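Local coordinates for protein D-alanyl transferase DltD (Enterococcus faecalis, PDB 6O93) that probably acts as a D-alanyl transferase in the D-alanylation of lipoteichoic acid, a polymer of the Gram-positive cell wall, at residues Tyr267-Glu272 against Trp387-Pro392; Phe44-Leu49 against Ile102-Trp107; Gly27-Asn32 against Arg190-Phe195. All coordinates share one frame; numbering follows the deposited sequence.

Interaction 1: residues Tyr267-Glu272 against Trp387-Pro392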
loop_
_atom_site.group_PDB
_atom_site.type_symbol
_atom_site.label_atom_id
_atom_site.label_comp_id
_atom_site.label_asym_id
_atom_site.label_seq_id
_atom_site.Cartn_x
_atom_site.Cartn_y
_atom_site.Cartn_z
ATOM N N TYR A 267 -7.205 16.902 1.726
ATOM C CA TYR A 267 -6.059 16.031 1.493
ATOM C C TYR A 267 -5.069 16.619 0.494
ATOM O O TYR A 267 -4.199 15.893 -0.000
ATOM C CB TYR A 267 -6.522 14.660 0.994
ATOM C CG TYR A 267 -7.488 13.929 1.898
ATOM C CD1 TYR A 267 -7.338 13.942 3.278
ATOM C CD2 TYR A 267 -8.551 13.215 1.365
ATOM C CE1 TYR A 267 -8.225 13.265 4.100
ATOM C CE2 TYR A 267 -9.440 12.536 2.174
ATOM C CZ TYR A 267 -9.276 12.563 3.538
ATOM O OH TYR A 267 -10.167 11.883 4.335
ATOM N N ARG A 268 -5.180 17.909 0.176
ATOM C CA ARG A 268 -4.327 18.505 -0.845
ATOM C C ARG A 268 -2.926 18.825 -0.341
ATOM O O ARG A 268 -2.004 18.937 -1.156
ATOM C CB ARG A 268 -4.973 19.780 -1.389
ATOM C CG ARG A 268 -6.278 19.546 -2.137
ATOM C CD ARG A 268 -6.937 20.863 -2.510
ATOM N NE ARG A 268 -7.272 21.642 -1.323
ATOM C CZ ARG A 268 -7.585 22.934 -1.332
ATOM N NH1 ARG A 268 -7.607 23.613 -2.471
ATOM N NH2 ARG A 268 -7.868 23.549 -0.195
ATOM N N PHE A 269 -2.741 18.975 0.969
ATOM C CA PHE A 269 -1.463 19.382 1.542
ATOM C C PHE A 269 -1.051 18.363 2.594
ATOM O O PHE A 269 -1.803 18.109 3.542
ATOM C CB PHE A 269 -1.563 20.783 2.147
ATOM C CG PHE A 269 -2.334 21.751 1.294
ATOM C CD1 PHE A 269 -1.773 22.279 0.142
ATOM C CD2 PHE A 269 -3.622 22.127 1.640
ATOM C CE1 PHE A 269 -2.479 23.168 -0.645
ATOM C CE2 PHE A 269 -4.334 23.016 0.853
ATOM C CZ PHE A 269 -3.760 23.538 -0.289
ATOM N N SER A 270 0.137 17.781 2.432
ATOM C CA SER A 270 0.538 16.702 3.324
ATOM C C SER A 270 2.013 16.342 3.183
ATOM O O SER A 270 2.556 16.361 2.069
ATOM C CB SER A 270 -0.311 15.458 3.052
ATOM O OG SER A 270 0.075 14.392 3.899
ATOM N N PRO A 271 2.692 15.998 4.282
ATOM C CA PRO A 271 4.008 15.356 4.151
ATOM C C PRO A 271 3.951 14.029 3.420
ATOM O O PRO A 271 4.997 13.532 2.983
ATOM C CB PRO A 271 4.459 15.173 5.608
ATOM C CG PRO A 271 3.659 16.149 6.390
ATOM C CD PRO A 271 2.345 16.258 5.690
ATOM N N GLU A 272 2.763 13.436 3.274
ATOM C CA GLU A 272 2.649 12.156 2.584
ATOM C C GLU A 272 3.075 12.268 1.127
ATOM O O GLU A 272 3.518 11.277 0.536
ATOM C CB GLU A 272 1.212 11.637 2.686
ATOM C CG GLU A 272 0.978 10.268 2.046
ATOM C CD GLU A 272 1.639 9.136 2.808
ATOM O OE1 GLU A 272 2.018 9.342 3.981
ATOM O OE2 GLU A 272 1.778 8.036 2.233
ATOM N N TRP A 387 6.404 21.388 -2.462
ATOM C CA TRP A 387 5.523 20.466 -3.171
ATOM C C TRP A 387 4.484 19.862 -2.234
ATOM O O TRP A 387 3.318 19.707 -2.615
ATOM C CB TRP A 387 6.318 19.352 -3.847
ATOM C CG TRP A 387 5.405 18.320 -4.437
ATOM C CD1 TRP A 387 5.197 17.049 -3.985
ATOM C CD2 TRP A 387 4.543 18.490 -5.568
ATOM N NE1 TRP A 387 4.267 16.415 -4.772
ATOM C CE2 TRP A 387 3.850 17.278 -5.751
ATOM C CE3 TRP A 387 4.293 19.549 -6.448
ATOM C CZ2 TRP A 387 2.928 17.093 -6.780
ATOM C CZ3 TRP A 387 3.378 19.364 -7.468
ATOM C CH2 TRP A 387 2.707 18.146 -7.625
ATOM N N GLN A 388 4.888 19.511 -1.010
ATOM C CA GLN A 388 3.929 19.014 -0.030
ATOM C C GLN A 388 2.793 20.006 0.170
ATOM O O GLN A 388 1.639 19.611 0.369
ATOM C CB GLN A 388 4.632 18.737 1.299
ATOM C CG GLN A 388 5.731 17.693 1.215
ATOM C CD GLN A 388 6.545 17.599 2.491
ATOM O OE1 GLN A 388 6.061 17.913 3.579
ATOM N NE2 GLN A 388 7.795 17.172 2.360
ATOM N N GLN A 389 3.102 21.301 0.109
ATOM C CA GLN A 389 2.128 22.356 0.339
ATOM C C GLN A 389 1.604 22.970 -0.953
ATOM O O GLN A 389 0.890 23.974 -0.900
ATOM C CB GLN A 389 2.744 23.451 1.216
ATOM C CG GLN A 389 3.206 22.962 2.580
ATOM C CD GLN A 389 2.069 22.412 3.417
ATOM O OE1 GLN A 389 1.045 23.070 3.601
ATOM N NE2 GLN A 389 2.238 21.196 3.925
ATOM N N GLN A 390 1.936 22.393 -2.105
ATOM C CA GLN A 390 1.546 22.988 -3.377
ATOM C C GLN A 390 0.048 22.841 -3.607
ATOM O O GLN A 390 -0.519 21.757 -3.434
ATOM C CB GLN A 390 2.319 22.340 -4.524
ATOM C CG GLN A 390 1.943 22.854 -5.903
ATOM C CD GLN A 390 2.185 24.343 -6.070
ATOM O OE1 GLN A 390 3.258 24.852 -5.743
ATOM N NE2 GLN A 390 1.185 25.050 -6.584
ATOM N N ASN A 391 -0.589 23.935 -4.001
ATOM C CA ASN A 391 -1.991 23.892 -4.386
ATOM C C ASN A 391 -2.106 23.326 -5.796
ATOM O O ASN A 391 -1.491 23.870 -6.721
ATOM C CB ASN A 391 -2.600 25.283 -4.323
ATOM C CG ASN A 391 -4.109 25.255 -4.380
ATOM O OD1 ASN A 391 -4.699 24.649 -5.276
ATOM N ND2 ASN A 391 -4.747 25.898 -3.410
ATOM N N PRO A 392 -2.864 22.249 -6.011
ATOM C CA PRO A 392 -2.868 21.599 -7.327
ATOM C C PRO A 392 -3.758 22.257 -8.369
ATOM O O PRO A 392 -3.820 21.753 -9.495
ATOM C CB PRO A 392 -3.366 20.186 -7.000
ATOM C CG PRO A 392 -4.252 20.372 -5.833
ATOM C CD PRO A 392 -3.642 21.482 -5.021
HETATM O O HOH W 1 -6.910 23.268 -5.105
#

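Interaction 2: residues Phe44-Leu49 against Ile102-Trp107. With NA (sodium ion), chain K; PO4 (phosphate ion), chain F.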
loop_
_atom_site.group_PDB
_atom_site.type_symbol
_atom_site.label_atom_id
_atom_site.label_comp_id
_atom_site.label_asym_id
_atom_site.label_seq_id
_atom_site.Cartn_x
_atom_site.Cartn_y
_atom_site.Cartn_z
ATOM N N PHE A 44 1.157 -3.180 -2.882
ATOM C CA PHE A 44 1.388 -2.232 -1.800
ATOM C C PHE A 44 0.124 -1.409 -1.576
ATOM O O PHE A 44 -0.363 -0.743 -2.497
ATOM C CB PHE A 44 2.569 -1.321 -2.127
ATOM C CG PHE A 44 3.844 -2.060 -2.424
ATOM C CD1 PHE A 44 4.615 -2.584 -1.397
ATOM C CD2 PHE A 44 4.275 -2.226 -3.732
ATOM C CE1 PHE A 44 5.790 -3.262 -1.669
ATOM C CE2 PHE A 44 5.453 -2.902 -4.008
ATOM C CZ PHE A 44 6.210 -3.422 -2.976
ATOM N N GLY A 45 -0.407 -1.457 -0.357
ATOM C CA GLY A 45 -1.608 -0.715 -0.023
ATOM C C GLY A 45 -1.829 -0.636 1.473
ATOM O O GLY A 45 -0.868 -0.660 2.246
ATOM N N SER A 46 -3.091 -0.544 1.894
ATOM C CA SER A 46 -3.413 -0.508 3.315
ATOM C C SER A 46 -4.666 -1.339 3.590
ATOM O O SER A 46 -4.791 -2.451 3.066
ATOM C CB SER A 46 -3.554 0.947 3.786
ATOM O OG SER A 46 -4.431 1.695 2.963
ATOM N N SER A 47 -5.597 -0.831 4.408
ATOM C CA SER A 47 -6.677 -1.675 4.914
ATOM C C SER A 47 -7.618 -2.160 3.816
ATOM O O SER A 47 -8.307 -3.169 4.012
ATOM C CB SER A 47 -7.478 -0.927 5.984
ATOM O OG SER A 47 -8.073 0.251 5.466
ATOM N N GLU A 48 -7.668 -1.480 2.671
ATOM C CA GLU A 48 -8.572 -1.906 1.608
ATOM C C GLU A 48 -8.210 -3.281 1.061
ATOM O O GLU A 48 -9.078 -3.962 0.502
ATOM C CB GLU A 48 -8.579 -0.876 0.474
ATOM C CG GLU A 48 -7.292 -0.795 -0.351
ATOM C CD GLU A 48 -6.150 -0.123 0.386
ATOM O OE1 GLU A 48 -6.409 0.546 1.411
ATOM O OE2 GLU A 48 -4.993 -0.263 -0.062
ATOM N N LEU A 49 -6.954 -3.706 1.212
ATOM C CA LEU A 49 -6.523 -4.995 0.685
ATOM C C LEU A 49 -7.293 -6.166 1.285
ATOM O O LEU A 49 -7.380 -7.222 0.650
ATOM C CB LEU A 49 -5.025 -5.186 0.936
ATOM C CG LEU A 49 -4.091 -4.187 0.249
ATOM C CD1 LEU A 49 -2.651 -4.431 0.665
ATOM C CD2 LEU A 49 -4.224 -4.264 -1.264
ATOM N N ILE A 102 -1.565 0.763 -4.421
ATOM C CA ILE A 102 -2.911 1.283 -4.216
ATOM C C ILE A 102 -2.809 2.501 -3.308
ATOM O O ILE A 102 -2.528 2.383 -2.111
ATOM C CB ILE A 102 -3.845 0.216 -3.631
ATOM C CG1 ILE A 102 -3.993 -0.934 -4.632
ATOM C CG2 ILE A 102 -5.206 0.825 -3.307
ATOM C CD1 ILE A 102 -4.736 -2.124 -4.094
ATOM N N LEU A 103 -3.030 3.679 -3.882
ATOM C CA LEU A 103 -3.037 4.907 -3.110
ATOM C C LEU A 103 -4.351 5.045 -2.351
ATOM O O LEU A 103 -5.397 4.550 -2.776
ATOM C CB LEU A 103 -2.834 6.115 -4.023
ATOM C CG LEU A 103 -1.396 6.354 -4.489
ATOM C CD1 LEU A 103 -1.367 7.034 -5.849
ATOM C CD2 LEU A 103 -0.636 7.184 -3.460
ATOM N N SER A 104 -4.280 5.711 -1.204
ATOM C CA SER A 104 -5.467 6.082 -0.450
ATOM C C SER A 104 -5.456 7.593 -0.276
ATOM O O SER A 104 -4.508 8.131 0.322
ATOM C CB SER A 104 -5.503 5.386 0.914
ATOM O OG SER A 104 -5.729 3.993 0.777
ATOM N N PRO A 105 -6.449 8.326 -0.784
ATOM C CA PRO A 105 -6.471 9.776 -0.535
ATOM C C PRO A 105 -6.396 10.119 0.937
ATOM O O PRO A 105 -5.840 11.163 1.303
ATOM C CB PRO A 105 -7.808 10.214 -1.146
ATOM C CG PRO A 105 -8.143 9.165 -2.136
ATOM C CD PRO A 105 -7.610 7.886 -1.577
ATOM N N GLN A 106 -6.932 9.252 1.798
ATOM C CA GLN A 106 -6.960 9.518 3.229
ATOM C C GLN A 106 -5.565 9.526 3.841
ATOM O O GLN A 106 -5.397 10.024 4.958
ATOM C CB GLN A 106 -7.833 8.480 3.938
ATOM C CG GLN A 106 -9.281 8.442 3.459
ATOM C CD GLN A 106 -9.459 7.665 2.162
ATOM O OE1 GLN A 106 -8.548 6.968 1.708
ATOM N NE2 GLN A 106 -10.634 7.787 1.556
ATOM N N TRP A 107 -4.567 8.985 3.138
ATOM C CA TRP A 107 -3.193 9.051 3.623
ATOM C C TRP A 107 -2.704 10.488 3.734
ATOM O O TRP A 107 -1.906 10.807 4.624
ATOM C CB TRP A 107 -2.260 8.285 2.685
ATOM C CG TRP A 107 -2.378 6.797 2.727
ATOM C CD1 TRP A 107 -3.199 6.052 3.523
ATOM C CD2 TRP A 107 -1.635 5.867 1.934
ATOM N NE1 TRP A 107 -3.012 4.713 3.270
ATOM C CE2 TRP A 107 -2.055 4.576 2.300
ATOM C CE3 TRP A 107 -0.650 6.005 0.949
ATOM C CZ2 TRP A 107 -1.526 3.427 1.714
ATOM C CZ3 TRP A 107 -0.126 4.866 0.370
ATOM C CH2 TRP A 107 -0.566 3.593 0.753
HETATM NA NA NA K . -7.136 2.439 2.818
HETATM P P PO4 F . -5.752 3.249 6.106
HETATM O O1 PO4 F . -4.270 3.380 6.369
HETATM O O2 PO4 F . -6.201 4.371 5.199
HETATM O O3 PO4 F . -6.509 3.320 7.411
HETATM O O4 PO4 F . -6.035 1.923 5.442
HETATM O O HOH W 2 -3.936 2.124 0.012
#

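Interaction 3: residues Gly27-Asn32 against Arg190-Phe195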
loop_
_atom_site.group_PDB
_atom_site.type_symbol
_atom_site.label_atom_id
_atom_site.label_comp_id
_atom_site.label_asym_id
_atom_site.label_seq_id
_atom_site.Cartn_x
_atom_site.Cartn_y
_atom_site.Cartn_z
ATOM N N GLY A 27 9.204 -8.293 8.002
ATOM C CA GLY A 27 10.313 -9.201 7.807
ATOM C C GLY A 27 10.890 -9.110 6.408
ATOM O O GLY A 27 10.551 -8.230 5.615
ATOM N N ASN A 28 11.785 -10.051 6.109
ATOM C CA ASN A 28 12.431 -10.125 4.801
ATOM C C ASN A 28 12.307 -11.490 4.143
ATOM O O ASN A 28 12.037 -11.558 2.943
ATOM C CB ASN A 28 13.921 -9.759 4.927
ATOM C CG ASN A 28 14.163 -8.264 4.864
ATOM O OD1 ASN A 28 13.313 -7.503 4.399
ATOM N ND2 ASN A 28 15.334 -7.837 5.322
ATOM N N VAL A 29 12.492 -12.577 4.897
ATOM C CA VAL A 29 12.622 -13.905 4.295
ATOM C C VAL A 29 11.441 -14.200 3.377
ATOM O O VAL A 29 11.609 -14.484 2.185
ATOM C CB VAL A 29 12.759 -14.981 5.386
ATOM C CG1 VAL A 29 12.759 -16.369 4.764
ATOM C CG2 VAL A 29 14.028 -14.761 6.195
ATOM N N ILE A 30 10.225 -14.141 3.920
ATOM C CA ILE A 30 9.065 -14.643 3.188
ATOM C C ILE A 30 8.702 -13.707 2.041
ATOM O O ILE A 30 8.556 -14.139 0.891
ATOM C CB ILE A 30 7.880 -14.859 4.144
ATOM C CG1 ILE A 30 8.175 -16.039 5.075
ATOM C CG2 ILE A 30 6.599 -15.101 3.352
ATOM C CD1 ILE A 30 7.185 -16.198 6.211
ATOM N N LYS A 31 8.546 -12.411 2.328
ATOM C CA LYS A 31 8.087 -11.496 1.287
ATOM C C LYS A 31 9.122 -11.357 0.176
ATOM O O LYS A 31 8.763 -11.285 -1.005
ATOM C CB LYS A 31 7.744 -10.130 1.891
ATOM C CG LYS A 31 8.915 -9.174 2.038
ATOM C CD LYS A 31 8.507 -7.932 2.816
ATOM C CE LYS A 31 9.559 -6.837 2.723
ATOM N NZ LYS A 31 10.893 -7.295 3.186
ATOM N N ASN A 32 10.411 -11.324 0.530
ATOM C CA ASN A 32 11.446 -11.184 -0.490
ATOM C C ASN A 32 11.504 -12.413 -1.387
ATOM O O ASN A 32 11.663 -12.290 -2.607
ATOM C CB ASN A 32 12.806 -10.940 0.166
ATOM C CG ASN A 32 12.873 -9.608 0.887
ATOM O OD1 ASN A 32 11.891 -8.861 0.940
ATOM N ND2 ASN A 32 14.037 -9.302 1.448
ATOM N N ARG A 190 17.643 -13.579 12.793
ATOM C CA ARG A 190 17.258 -14.817 13.458
ATOM C C ARG A 190 15.807 -14.757 13.917
ATOM O O ARG A 190 15.062 -15.734 13.780
ATOM C CB ARG A 190 18.193 -15.084 14.638
ATOM C CG ARG A 190 17.906 -16.368 15.397
ATOM C CD ARG A 190 17.948 -17.590 14.489
ATOM N NE ARG A 190 17.866 -18.835 15.246
ATOM C CZ ARG A 190 17.634 -20.029 14.707
ATOM N NH1 ARG A 190 17.453 -20.148 13.397
ATOM N NH2 ARG A 190 17.577 -21.104 15.482
ATOM N N GLU A 191 15.383 -13.612 14.454
ATOM C CA GLU A 191 14.001 -13.468 14.893
ATOM C C GLU A 191 13.040 -13.458 13.713
ATOM O O GLU A 191 11.898 -13.913 13.843
ATOM C CB GLU A 191 13.857 -12.197 15.733
ATOM C CG GLU A 191 14.535 -12.316 17.092
ATOM C CD GLU A 191 14.619 -11.002 17.844
ATOM O OE1 GLU A 191 14.450 -9.935 17.221
ATOM O OE2 GLU A 191 14.862 -11.040 19.068
ATOM N N ASP A 192 13.481 -12.955 12.559
ATOM C CA ASP A 192 12.678 -13.062 11.345
ATOM C C ASP A 192 12.434 -14.523 10.984
ATOM O O ASP A 192 11.299 -14.930 10.709
ATOM C CB ASP A 192 13.379 -12.328 10.199
ATOM C CG ASP A 192 12.502 -12.182 8.966
ATOM O OD1 ASP A 192 11.268 -12.327 9.085
ATOM O OD2 ASP A 192 13.053 -11.920 7.876
ATOM N N GLU A 193 13.495 -15.334 10.992
ATOM C CA GLU A 193 13.351 -16.752 10.672
ATOM C C GLU A 193 12.455 -17.461 11.682
ATOM O O GLU A 193 11.661 -18.332 11.314
ATOM C CB GLU A 193 14.732 -17.411 10.618
ATOM C CG GLU A 193 14.726 -18.920 10.362
ATOM C CD GLU A 193 14.260 -19.289 8.961
ATOM O OE1 GLU A 193 14.099 -18.377 8.122
ATOM O OE2 GLU A 193 14.057 -20.495 8.698
ATOM N N LEU A 194 12.559 -17.095 12.958
ATOM C CA LEU A 194 11.868 -17.827 14.013
ATOM C C LEU A 194 10.427 -17.369 14.217
ATOM O O LEU A 194 9.552 -18.198 14.485
ATOM C CB LEU A 194 12.627 -17.683 15.336
ATOM C CG LEU A 194 14.010 -18.330 15.426
ATOM C CD1 LEU A 194 14.622 -18.058 16.794
ATOM C CD2 LEU A 194 13.938 -19.825 15.158
ATOM N N PHE A 195 10.160 -16.066 14.099
ATOM C CA PHE A 195 8.903 -15.498 14.567
ATOM C C PHE A 195 8.060 -14.830 13.490
ATOM O O PHE A 195 6.937 -14.411 13.793
ATOM C CB PHE A 195 9.173 -14.467 15.678
ATOM C CG PHE A 195 9.917 -15.024 16.862
ATOM C CD1 PHE A 195 9.641 -16.293 17.342
ATOM C CD2 PHE A 195 10.896 -14.276 17.494
ATOM C CE1 PHE A 195 10.325 -16.806 18.429
ATOM C CE2 PHE A 195 11.585 -14.781 18.582
ATOM C CZ PHE A 195 11.300 -16.050 19.050
HETATM O O HOH W 3 9.790 -13.197 6.865
#

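Interaction 1: residues Tyr267-Glu272 against Trp387-Pro392
The ring of F269 meets 387-392 along its edge, near the ring plane, where the CA of N391 lies 3.8 Å from CE1 and the backbone N of N391 also sits. One face of the ring is covered by CB of R268, over its centre. In turn CZ of F269 sits 4.0 Å above the centre of one face of the R268 guanidinium. At the guanidinium edge, in plane, a water takes a bond from NH1 of R268 (2.7 Å) and gives one to OD1 of N391 (2.6 Å). R268 and N391 run side by side, guanidinium and amide planes 83° apart; D266 holds the arginine by a salt bridge, and L393 N also binds OD1. Across the backbone, S270 N donates to O of Q388 at 3.1 Å, the donor tilted from the carbonyl plane, while CA of F269 offers that oxygen a C-H contact (3.3 Å). With CG anti to its carbonyl carbon (chi1 -61°), the extended Q388 lays OE1 against CA of P271, its amide turned by the bond from NE2 to Y383 O. The chemistry is thus largely polar: four carbonyls have N-H donors, Q388 from S270 N and those of R268, W387 and Q390 from K318 NZ, and the apolar ring fills in beside them.

Interaction 2: residues Phe44-Leu49 against Ile102-Trp107
F44 and I102 end two neighbouring parallel strands, and their last link is nearly straight: I102 N donates to F44 O at 2.7 Å with an angle of 176° at the hydrogen. Beyond it both chains leave the sheet and turn into short 3-10 segments, 47-49 and 105-107. G45, in an extended conformation and with no side chain, leaves room for the E48 carboxylate, whose OE2 takes the bond from S46 N at 2.7 Å. Bent at chi2, E48 also slides past I102 and sends OE1 to the sodium ion (2.5 Å). The small serines bring OG of S46 to 2.8 Å and OG of S104 to 2.9 Å from the sodium, and O4 of a phosphate, probably from the crystallisation liquor, also binds it. Beside these ligands one water accepts from both serines and donates to E48 OE2 and I102 O, so all four of its bonds are used. W107 meets the S46 side chain with its ring edge, and its NE1 makes a weak bond to OG (3.3 Å). S47 gives its N and OG to the same phosphate oxygen and pairs with H349, consistent with the nucleophile of an SGNH-type Ser-His-Asp triad. In the fold, helix 80-90 packs on F44 and W107, whereas W355 of helix 352-367 covers L49 and I102, at the C-terminal ends of strands 40-44 and 98-102.

Interaction 3: residues Gly27-Asn32 against Arg190-Phe195
D192, projecting from helix 175-195, points its carboxylate at the N terminus of helix 29-36, the familiar pairing of an acid with the amides of a helix start. With CG anti to its own backbone N, chi1 of -170° directs the carboxylate toward the first amides of 27-32. OD2 takes two bonds, from N28 N at 2.9 Å and V29 N at 3.1 Å. Both donors come on the syn side but from opposite faces of the carboxylate plane, 34° and 22° out of it, so they flank the oxygen and limit its rotation. A negative charge here would probably be favoured by the helix dipole. G27, lacking a side chain, lets its CA come close to OD1. V29 crosses D192 obliquely, resting CG2 against OD2 at 3.4 Å, while E193, bent at chi2, brings OE1 alongside both valine methyls. K31 runs extended before bending near its end: its NZ donates to G27 O in the carbonyl plane, on a lone pair (2.6 Å), and also to N32 OD1, with S89 of helix 80-90 as a further partner. L125 of helix 124-132 touches both N28 and D192. The other carboxylate oxygen, OD1, accepts from a water (2.8 Å) that in turn accepts from I30 N.

Overall arrangement
From the N terminus, residues 27-32 come first and pair with 190-195, closing a long loop that is about half helix and includes the strands 40-44, 69-73 and 98-102. Interaction 2 lies wholly within that loop, joining the ends of two adjacent strands across 52 residues. Interaction 1 follows in series, bringing the C-terminal tail back to the loop before helix 272-285. Interactions 1 and 2 touch, with Y267 CG 3.3 Å from P105 O, and E272 packs on W107, so the tail contact borders the metal-site loops. Interaction 3, which ties the start of helix 29-36 to helix 175-195, stays apart, its centre about 36 Å from that of interaction 1, on the opposite side of the chain's centre.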